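Local coordinates for PUA domain-containing protein (Archaeoglobus fulgidus DSM 4304, PDB 2Q07) that is the C-terminal part, with a PUA domain, of an archaeosine synthase type 1 family protein that probably binds RNA in tRNA modification, at residues A[18-23]-A[177-182]; A[30-35]-A[111-116]; A[202-207]-A[216-221]. All coordinates share one frame; numbering follows the deposited sequence.

Contact 1: A[18-23]-A[177-182]; sequences FERALE and LSYQFG
Arg20 carries its CG anti to the backbone N (chi1 180°) and then bends at chi2, which lays its CG over the ring of Tyr179 and sends the guanidinium on to the C-terminal end of the helix that holds that tyrosine. The contact is a helix-helix packing in which an arginine of helix 16-24 bonds to backbone carbonyls in the last turn of helix 168-181: residues 18-23 face that turn and the glycine that follows it. The two short axes come within 9.4 Å at 126°, well off antiparallel, and the CA atoms of Ala21 and Tyr179 are the nearest pair, 6.4 Å apart.

The polar grip rests on carbonyls of that last turn. Arg20 NE donates to Tyr179 O at 2.7 Å, with the oxygen close to the guanidinium plane and the donor on a lone pair of the carbonyl. Arg20 NH2 adds two weak bonds, one to the same Tyr179 O and one to Ser178 O at 2.8 Å, the latter poorly aligned. Since carbonyls at a helix C-terminus carry partial negative charge, the cationic group probably finds a favourable field here. Arg20 NH1 also has a long ion pair with Glu23 of its own helix.

Gly182, with positive phi, ends the helix beside this group. On the other side of the contact, helix 94-111 receives Ala21 and Phe18, the latter stacked on Trp103. Contact 1 thus joins the region of the DUF5591 family to that of the pre-PUA family. It is the aliphatic part of the arginine that meets the tyrosine ring, in a CH-pi contact offset toward the rim: Arg20 CG lies 3.7 Å from the centroid of the Tyr179 ring, 19° off its normal.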
loop_
_atom_site.group_PDB
_atom_site.type_symbol
_atom_site.label_atom_id
_atom_site.label_comp_id
_atom_site.label_asym_id
_atom_site.label_seq_id
_atom_site.Cartn_x
_atom_site.Cartn_y
_atom_site.Cartn_z
ATOM N N PHE A 18 6.227 -6.964 3.410
ATOM C CA PHE A 18 7.370 -6.830 2.519
ATOM C C PHE A 18 7.237 -7.634 1.239
ATOM O O PHE A 18 7.427 -7.110 0.139
ATOM C CB PHE A 18 8.647 -7.263 3.238
ATOM C CG PHE A 18 9.319 -6.159 3.996
ATOM C CD1 PHE A 18 9.854 -6.393 5.255
ATOM C CD2 PHE A 18 9.435 -4.882 3.442
ATOM C CE1 PHE A 18 10.497 -5.380 5.959
ATOM C CE2 PHE A 18 10.078 -3.863 4.137
ATOM C CZ PHE A 18 10.609 -4.114 5.401
ATOM N N GLU A 19 6.901 -8.906 1.388
ATOM C CA GLU A 19 6.778 -9.789 0.244
ATOM C C GLU A 19 5.608 -9.469 -0.671
ATOM O O GLU A 19 5.743 -9.515 -1.893
ATOM C CB GLU A 19 6.708 -11.243 0.724
ATOM C CG GLU A 19 8.065 -11.758 1.222
ATOM C CD GLU A 19 8.048 -13.222 1.632
ATOM O OE1 GLU A 19 9.138 -13.837 1.663
ATOM O OE2 GLU A 19 6.958 -13.757 1.930
ATOM N N ARG A 20 4.467 -9.132 -0.082
ATOM C CA ARG A 20 3.284 -8.819 -0.869
ATOM C C ARG A 20 3.421 -7.473 -1.566
ATOM O O ARG A 20 3.020 -7.322 -2.722
ATOM C CB ARG A 20 2.042 -8.835 0.021
ATOM C CG ARG A 20 0.750 -8.517 -0.698
ATOM C CD ARG A 20 0.521 -9.443 -1.868
ATOM N NE ARG A 20 -0.770 -9.193 -2.491
ATOM C CZ ARG A 20 -1.254 -9.890 -3.512
ATOM N NH1 ARG A 20 -0.549 -10.886 -4.035
ATOM N NH2 ARG A 20 -2.449 -9.598 -4.007
ATOM N N ALA A 21 3.984 -6.494 -0.866
ATOM C CA ALA A 21 4.158 -5.176 -1.462
ATOM C C ALA A 21 5.146 -5.277 -2.615
ATOM O O ALA A 21 4.973 -4.645 -3.650
ATOM C CB ALA A 21 4.650 -4.171 -0.409
ATOM N N LEU A 22 6.171 -6.103 -2.443
ATOM C CA LEU A 22 7.181 -6.277 -3.474
ATOM C C LEU A 22 6.609 -6.879 -4.752
ATOM O O LEU A 22 7.016 -6.509 -5.844
ATOM C CB LEU A 22 8.328 -7.154 -2.957
ATOM C CG LEU A 22 9.554 -7.313 -3.863
ATOM C CD1 LEU A 22 10.292 -5.990 -4.014
ATOM C CD2 LEU A 22 10.477 -8.362 -3.259
ATOM N N GLU A 23 5.669 -7.808 -4.641
ATOM C CA GLU A 23 5.126 -8.385 -5.867
ATOM C C GLU A 23 4.058 -7.505 -6.515
ATOM O O GLU A 23 3.766 -7.656 -7.698
ATOM C CB GLU A 23 4.598 -9.814 -5.628
ATOM C CG GLU A 23 3.448 -9.968 -4.665
ATOM C CD GLU A 23 2.998 -11.427 -4.533
ATOM O OE1 GLU A 23 2.590 -12.026 -5.553
ATOM O OE2 GLU A 23 3.053 -11.979 -3.410
ATOM N N LEU A 177 -5.571 -1.949 -3.886
ATOM C CA LEU A 177 -6.468 -2.945 -4.463
ATOM C C LEU A 177 -5.639 -4.168 -4.870
ATOM O O LEU A 177 -6.010 -5.320 -4.614
ATOM C CB LEU A 177 -7.165 -2.354 -5.691
ATOM C CG LEU A 177 -8.404 -1.505 -5.423
ATOM C CD1 LEU A 177 -8.958 -0.963 -6.744
ATOM C CD2 LEU A 177 -9.455 -2.375 -4.718
ATOM N N SER A 178 -4.505 -3.897 -5.506
ATOM C CA SER A 178 -3.583 -4.934 -5.951
ATOM C C SER A 178 -3.097 -5.723 -4.737
ATOM O O SER A 178 -3.168 -6.948 -4.705
ATOM C CB SER A 178 -2.403 -4.282 -6.676
ATOM O OG SER A 178 -1.542 -5.244 -7.251
ATOM N N TYR A 179 -2.619 -4.997 -3.731
ATOM C CA TYR A 179 -2.129 -5.595 -2.496
ATOM C C TYR A 179 -3.168 -6.550 -1.874
ATOM O O TYR A 179 -2.913 -7.740 -1.677
ATOM C CB TYR A 179 -1.793 -4.477 -1.496
ATOM C CG TYR A 179 -1.132 -4.947 -0.220
ATOM C CD1 TYR A 179 0.257 -4.959 -0.096
ATOM C CD2 TYR A 179 -1.894 -5.404 0.858
ATOM C CE1 TYR A 179 0.874 -5.414 1.059
ATOM C CE2 TYR A 179 -1.286 -5.865 2.025
ATOM C CZ TYR A 179 0.099 -5.868 2.114
ATOM O OH TYR A 179 0.715 -6.341 3.242
ATOM N N GLN A 180 -4.344 -6.011 -1.583
ATOM C CA GLN A 180 -5.422 -6.769 -0.946
ATOM C C GLN A 180 -6.156 -7.814 -1.772
ATOM O O GLN A 180 -6.508 -8.869 -1.249
ATOM C CB GLN A 180 -6.455 -5.799 -0.380
ATOM C CG GLN A 180 -5.902 -4.844 0.650
ATOM C CD GLN A 180 -6.891 -3.762 1.013
ATOM O OE1 GLN A 180 -8.027 -4.048 1.380
ATOM N NE2 GLN A 180 -6.460 -2.511 0.924
ATOM N N PHE A 181 -6.381 -7.537 -3.051
ATOM C CA PHE A 181 -7.135 -8.463 -3.893
ATOM C C PHE A 181 -6.455 -8.926 -5.172
ATOM O O PHE A 181 -6.987 -9.790 -5.872
ATOM C CB PHE A 181 -8.482 -7.828 -4.266
ATOM C CG PHE A 181 -9.217 -7.240 -3.102
ATOM C CD1 PHE A 181 -9.373 -5.860 -2.988
ATOM C CD2 PHE A 181 -9.741 -8.060 -2.107
ATOM C CE1 PHE A 181 -10.034 -5.302 -1.909
ATOM C CE2 PHE A 181 -10.410 -7.510 -1.012
ATOM C CZ PHE A 181 -10.556 -6.129 -0.914
ATOM N N GLY A 182 -5.297 -8.359 -5.494
ATOM C CA GLY A 182 -4.614 -8.770 -6.703
ATOM C C GLY A 182 -5.367 -8.348 -7.947
ATOM O O GLY A 182 -5.322 -9.038 -8.966
#

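Contact 2: A[30-35]-A[111-116]; sequences DTVLLL and GGFRKV
Asp30 O accepts the backbone N-H of Arg114 at 2.8 Å and, weakly, that of Lys115, while Val32 N donates to Lys115 O at 3.1 Å, so the segments 30-35 and 111-116 enter a parallel pairing with Thr31 opposite Lys115 and Val32 opposite Val116. The pair lies in the interior of its sheet, in the DUF5591 region, a family grouped with UDG-like domains.

Phe113, just before the strand, takes Val32 over the middle of its ring. Val32 CB stands 3.5 Å from the ring centroid of Phe113 and only 3° off the normal, and the valine, with CG1 between its backbone N and carbonyl carbon (chi1 61°), rests that methyl on the CD1 side of the ring. Gly111 C lies off-centre over the opposite face. An alanine in place of Phe113 would probably leave Val32 without its aromatic cover and open a gap between the strand and Gly111. Further along, Val116 CG1 meets Leu34 CD1 at 3.4 Å, a tight carbon contact.

At the exposed start of the pairing, Arg114 and Asp30 form a salt bridge: Arg114 NH1 reaches Asp30 OD2 at 2.6 Å, approaching from above the carboxylate plane while the oxygen lies near the guanidinium plane. The side chains of Asp30 and Arg114 lie side by side, pointing the same way. On the face bearing Thr31 and Lys115, Lys115 CE brushes Thr31 CG2 at 3.8 Å before its amino group goes on to a salt bridge with Glu159.

In the five-stranded mixed sheet 31-36 is the middle strand, flanked on its other edge by 61-65, and 115-118 lies between it and 138-141; helix 94-111 leads into residues 111-116, while Leu35 reaches helix 47-55.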
loop_
_atom_site.group_PDB
_atom_site.type_symbol
_atom_site.label_atom_id
_atom_site.label_comp_id
_atom_site.label_asym_id
_atom_site.label_seq_id
_atom_site.Cartn_x
_atom_site.Cartn_y
_atom_site.Cartn_z
ATOM N N ASP A 30 11.256 6.235 -13.960
ATOM C CA ASP A 30 12.528 5.534 -14.057
ATOM C C ASP A 30 13.449 6.031 -12.949
ATOM O O ASP A 30 14.570 5.546 -12.788
ATOM C CB ASP A 30 13.169 5.789 -15.422
ATOM C CG ASP A 30 13.519 7.251 -15.638
ATOM O OD1 ASP A 30 12.809 8.128 -15.111
ATOM O OD2 ASP A 30 14.501 7.531 -16.350
ATOM N N THR A 31 12.965 7.009 -12.190
ATOM C CA THR A 31 13.726 7.577 -11.083
ATOM C C THR A 31 12.955 7.392 -9.777
ATOM O O THR A 31 11.733 7.492 -9.753
ATOM C CB THR A 31 13.987 9.090 -11.309
ATOM O OG1 THR A 31 14.833 9.254 -12.451
ATOM C CG2 THR A 31 14.662 9.720 -10.096
ATOM N N VAL A 32 13.667 7.096 -8.694
ATOM C CA VAL A 32 13.010 6.941 -7.402
ATOM C C VAL A 32 13.663 7.848 -6.363
ATOM O O VAL A 32 14.889 7.880 -6.225
ATOM C CB VAL A 32 13.050 5.481 -6.889
ATOM C CG1 VAL A 32 14.495 5.018 -6.699
ATOM C CG2 VAL A 32 12.290 5.380 -5.573
ATOM N N LEU A 33 12.829 8.585 -5.640
ATOM C CA LEU A 33 13.279 9.494 -4.598
ATOM C C LEU A 33 13.210 8.819 -3.220
ATOM O O LEU A 33 12.152 8.312 -2.821
ATOM C CB LEU A 33 12.390 10.740 -4.605
ATOM C CG LEU A 33 12.642 11.790 -3.533
ATOM C CD1 LEU A 33 14.053 12.331 -3.680
ATOM C CD2 LEU A 33 11.602 12.900 -3.671
ATOM N N LEU A 34 14.328 8.798 -2.498
ATOM C CA LEU A 34 14.352 8.204 -1.164
ATOM C C LEU A 34 14.207 9.326 -0.133
ATOM O O LEU A 34 14.885 10.360 -0.218
ATOM C CB LEU A 34 15.656 7.422 -0.936
ATOM C CG LEU A 34 16.032 6.392 -2.011
ATOM C CD1 LEU A 34 17.285 5.639 -1.584
ATOM C CD2 LEU A 34 14.874 5.424 -2.231
ATOM N N LEU A 35 13.325 9.108 0.840
ATOM C CA LEU A 35 13.034 10.090 1.865
ATOM C C LEU A 35 13.066 9.523 3.284
ATOM O O LEU A 35 12.900 8.326 3.497
ATOM C CB LEU A 35 11.655 10.701 1.600
ATOM C CG LEU A 35 11.500 11.398 0.251
ATOM C CD1 LEU A 35 10.031 11.651 -0.034
ATOM C CD2 LEU A 35 12.300 12.693 0.273
ATOM N N GLY A 111 11.663 -2.331 -8.934
ATOM C CA GLY A 111 11.178 -1.165 -9.649
ATOM C C GLY A 111 11.932 -0.901 -10.941
ATOM O O GLY A 111 11.444 -0.179 -11.813
ATOM N N GLY A 112 13.120 -1.486 -11.063
ATOM C CA GLY A 112 13.928 -1.313 -12.261
ATOM C C GLY A 112 14.314 0.125 -12.559
ATOM O O GLY A 112 14.430 0.511 -13.720
ATOM N N PHE A 113 14.524 0.914 -11.510
ATOM C CA PHE A 113 14.897 2.314 -11.665
ATOM C C PHE A 113 16.295 2.476 -12.260
ATOM O O PHE A 113 17.190 1.664 -12.011
ATOM C CB PHE A 113 14.841 3.030 -10.314
ATOM C CG PHE A 113 13.517 2.902 -9.608
ATOM C CD1 PHE A 113 13.380 2.051 -8.508
ATOM C CD2 PHE A 113 12.413 3.629 -10.038
ATOM C CE1 PHE A 113 12.152 1.927 -7.844
ATOM C CE2 PHE A 113 11.184 3.517 -9.389
ATOM C CZ PHE A 113 11.053 2.662 -8.287
ATOM N N ARG A 114 16.477 3.526 -13.054
ATOM C CA ARG A 114 17.782 3.785 -13.652
ATOM C C ARG A 114 18.554 4.736 -12.753
ATOM O O ARG A 114 19.770 4.836 -12.847
ATOM C CB ARG A 114 17.644 4.406 -15.043
ATOM C CG ARG A 114 16.949 5.767 -15.067
ATOM C CD ARG A 114 17.228 6.494 -16.389
ATOM N NE ARG A 114 18.109 7.638 -16.191
ATOM C CZ ARG A 114 17.699 8.837 -15.788
ATOM N NH1 ARG A 114 16.414 9.055 -15.553
ATOM N NH2 ARG A 114 18.576 9.810 -15.599
ATOM N N LYS A 115 17.832 5.430 -11.878
ATOM C CA LYS A 115 18.459 6.374 -10.966
ATOM C C LYS A 115 17.759 6.435 -9.606
ATOM O O LYS A 115 16.531 6.406 -9.518
ATOM C CB LYS A 115 18.485 7.770 -11.596
ATOM C CG LYS A 115 19.399 8.742 -10.867
ATOM C CD LYS A 115 18.614 9.849 -10.205
ATOM C CE LYS A 115 18.153 10.877 -11.226
ATOM N NZ LYS A 115 19.290 11.721 -11.676
ATOM N N VAL A 116 18.564 6.509 -8.554
ATOM C CA VAL A 116 18.077 6.586 -7.187
ATOM C C VAL A 116 18.569 7.906 -6.583
ATOM O O VAL A 116 19.774 8.126 -6.480
ATOM C CB VAL A 116 18.639 5.411 -6.321
ATOM C CG1 VAL A 116 18.221 5.573 -4.854
ATOM C CG2 VAL A 116 18.169 4.084 -6.863
#

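Contact 3: A[202-207]-A[216-221]; sequences KKRLAR and DIYEKI
The beta hairpin of strands 203-209 and 214-217 provides this contact, together with the first turn of helix 219-227 that follows it. Arg207 and Asp216 form an antiparallel hydrogen-bonded pair: Asp216 N gives to Arg207 O at 2.8 Å, almost straight at 176°, and Arg207 N returns to Asp216 O at 3.0 Å. Ala206 and Ile217 make the neighbouring non-hydrogen-bonded pair. Beyond it Tyr218 N bonds to Leu205 O, though the donor sits above the carbonyl plane.

Leu205 and Ala206 both face Leu198 of strand 197-200, a classic beta bulge, and the chain turns a corner there in the pre-PUA family region. Across from the bulge, Tyr218, at the N-cap position of helix 219-227, sets its ring against Arg204. With its CG between backbone N and carbonyl carbon (chi1 53°), Arg204 places that atom over one face, 3.9 Å from the Tyr218 ring centroid, while the edge of the ring meets Ala206 N. The guanidinium of Arg204 goes on to a salt bridge with Glu197. Arg207 runs out extended past Tyr218 OH, with CD 3.4 Å from that oxygen.

The carboxylate of Asp216 lies over one face of the Arg207 guanidinium, at a distance that allows attraction between charges but no bond; its salt bridge is to Arg295 of strand 289-297. From the helix, Ile221 CD1 approaches Leu205 O at 3.5 Å and Ala206 CB at 4.2 Å.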
loop_
_atom_site.group_PDB
_atom_site.type_symbol
_atom_site.label_atom_id
_atom_site.label_comp_id
_atom_site.label_asym_id
_atom_site.label_seq_id
_atom_site.Cartn_x
_atom_site.Cartn_y
_atom_site.Cartn_z
ATOM N N LYS A 202 -22.291 7.529 -9.302
ATOM C CA LYS A 202 -22.509 8.387 -8.149
ATOM C C LYS A 202 -22.479 7.526 -6.898
ATOM O O LYS A 202 -23.119 7.838 -5.894
ATOM C CB LYS A 202 -23.850 9.107 -8.271
ATOM C CG LYS A 202 -23.920 10.038 -9.465
ATOM C CD LYS A 202 -25.147 10.929 -9.406
ATOM C CE LYS A 202 -25.305 11.733 -10.685
ATOM N NZ LYS A 202 -26.573 12.516 -10.687
ATOM N N LYS A 203 -21.722 6.434 -6.983
ATOM C CA LYS A 203 -21.586 5.479 -5.892
ATOM C C LYS A 203 -20.109 5.167 -5.664
ATOM O O LYS A 203 -19.316 5.157 -6.604
ATOM C CB LYS A 203 -22.337 4.190 -6.246
ATOM C CG LYS A 203 -23.817 4.387 -6.603
ATOM C CD LYS A 203 -24.668 4.783 -5.386
ATOM C CE LYS A 203 -24.620 3.716 -4.289
ATOM N NZ LYS A 203 -25.489 3.996 -3.092
ATOM N N ARG A 204 -19.728 4.913 -4.419
ATOM C CA ARG A 204 -18.333 4.599 -4.137
ATOM C C ARG A 204 -18.004 3.146 -4.434
ATOM O O ARG A 204 -18.809 2.246 -4.200
ATOM C CB ARG A 204 -17.988 4.932 -2.688
ATOM C CG ARG A 204 -18.909 4.315 -1.677
ATOM C CD ARG A 204 -19.353 5.358 -0.674
ATOM N NE ARG A 204 -18.338 5.665 0.328
ATOM C CZ ARG A 204 -18.525 6.536 1.315
ATOM N NH1 ARG A 204 -19.680 7.185 1.413
ATOM N NH2 ARG A 204 -17.581 6.733 2.225
ATOM N N LEU A 205 -16.805 2.931 -4.959
ATOM C CA LEU A 205 -16.327 1.602 -5.299
ATOM C C LEU A 205 -15.474 1.081 -4.156
ATOM O O LEU A 205 -15.466 -0.112 -3.856
ATOM C CB LEU A 205 -15.478 1.668 -6.577
ATOM C CG LEU A 205 -16.178 2.191 -7.836
ATOM C CD1 LEU A 205 -15.182 2.376 -8.983
ATOM C CD2 LEU A 205 -17.249 1.205 -8.232
ATOM N N ALA A 206 -14.746 1.993 -3.527
ATOM C CA ALA A 206 -13.873 1.650 -2.425
ATOM C C ALA A 206 -13.500 2.924 -1.676
ATOM O O ALA A 206 -13.727 4.033 -2.164
ATOM C CB ALA A 206 -12.607 0.959 -2.965
ATOM N N ARG A 207 -12.959 2.764 -0.478
ATOM C CA ARG A 207 -12.524 3.902 0.316
ATOM C C ARG A 207 -11.512 3.443 1.359
ATOM O O ARG A 207 -11.518 2.289 1.793
ATOM C CB ARG A 207 -13.711 4.593 1.009
ATOM C CG ARG A 207 -14.155 3.945 2.292
ATOM C CD ARG A 207 -15.114 4.836 3.066
ATOM N NE ARG A 207 -15.539 4.190 4.305
ATOM C CZ ARG A 207 -14.708 3.813 5.273
ATOM N NH1 ARG A 207 -13.408 4.022 5.150
ATOM N NH2 ARG A 207 -15.175 3.210 6.358
ATOM N N ASP A 216 -11.802 -0.510 2.014
ATOM C CA ASP A 216 -13.100 -1.113 2.242
ATOM C C ASP A 216 -13.650 -1.118 0.817
ATOM O O ASP A 216 -13.418 -0.163 0.074
ATOM C CB ASP A 216 -13.982 -0.232 3.137
ATOM C CG ASP A 216 -15.199 -0.977 3.657
ATOM O OD1 ASP A 216 -15.488 -2.071 3.125
ATOM O OD2 ASP A 216 -15.866 -0.480 4.589
ATOM N N ILE A 217 -14.354 -2.176 0.422
ATOM C CA ILE A 217 -14.911 -2.259 -0.932
ATOM C C ILE A 217 -16.429 -2.357 -0.919
ATOM O O ILE A 217 -17.015 -2.805 0.064
ATOM C CB ILE A 217 -14.379 -3.487 -1.696
ATOM C CG1 ILE A 217 -14.725 -4.763 -0.922
ATOM C CG2 ILE A 217 -12.873 -3.351 -1.919
ATOM C CD1 ILE A 217 -14.401 -6.054 -1.660
ATOM N N TYR A 218 -17.057 -1.961 -2.022
ATOM C CA TYR A 218 -18.506 -2.010 -2.117
ATOM C C TYR A 218 -19.051 -2.990 -3.155
ATOM O O TYR A 218 -18.345 -3.906 -3.552
ATOM C CB TYR A 218 -19.042 -0.591 -2.289
ATOM C CG TYR A 218 -18.609 0.264 -1.107
ATOM C CD1 TYR A 218 -17.398 0.962 -1.134
ATOM C CD2 TYR A 218 -19.342 0.272 0.076
ATOM C CE1 TYR A 218 -16.929 1.643 -0.009
ATOM C CE2 TYR A 218 -18.882 0.948 1.214
ATOM C CZ TYR A 218 -17.674 1.628 1.161
ATOM O OH TYR A 218 -17.199 2.273 2.272
ATOM N N GLU A 219 -20.293 -2.802 -3.593
ATOM C CA GLU A 219 -20.939 -3.749 -4.508
ATOM C C GLU A 219 -20.270 -4.233 -5.790
ATOM O O GLU A 219 -20.110 -5.434 -5.984
ATOM C CB GLU A 219 -22.351 -3.266 -4.866
ATOM C CG GLU A 219 -23.281 -4.429 -5.231
ATOM C CD GLU A 219 -24.623 -3.990 -5.809
ATOM O OE1 GLU A 219 -25.154 -2.943 -5.380
ATOM O OE2 GLU A 219 -25.154 -4.709 -6.682
ATOM N N LYS A 220 -19.902 -3.314 -6.672
ATOM C CA LYS A 220 -19.291 -3.672 -7.951
ATOM C C LYS A 220 -18.020 -4.499 -7.818
ATOM O O LYS A 220 -17.843 -5.488 -8.531
ATOM C CB LYS A 220 -18.990 -2.412 -8.771
ATOM C CG LYS A 220 -19.832 -1.209 -8.387
ATOM C CD LYS A 220 -19.474 -0.758 -6.968
ATOM C CE LYS A 220 -20.397 0.295 -6.427
ATOM N NZ LYS A 220 -20.120 0.462 -4.980
ATOM N N ILE A 221 -17.136 -4.101 -6.906
ATOM C CA ILE A 221 -15.889 -4.828 -6.716
ATOM C C ILE A 221 -16.130 -6.196 -6.102
ATOM O O ILE A 221 -15.611 -7.185 -6.600
ATOM C CB ILE A 221 -14.891 -4.040 -5.836
ATOM C CG1 ILE A 221 -14.500 -2.745 -6.550
ATOM C CG2 ILE A 221 -13.665 -4.891 -5.554
ATOM C CD1 ILE A 221 -13.373 -1.979 -5.893
#

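How the contacts relate
Contact 1 lies between the other two in space, touching contact 3 (centres 19 Å apart) but not contact 2 (centres 20 Å apart). Towards contact 3, Phe181 CE1 lies 3.4 Å from Ile217 CG2, and Leu177 CD2 lies 4.1 Å from Ile221 CD1, so helix 168-181 carries the end bonded by Arg20 on one side and the hairpin on another. The nearest atoms of contact 2 are about 6 Å from contact 1, but helix 16-24 is followed in the chain by strand 31-36. Contacts 2 and 3 lie on opposite sides of the chain's centre, centres 33 Å apart, in different family regions. Contact 3 also reaches strand 289-297 of the PUA region, the part probably concerned with RNA.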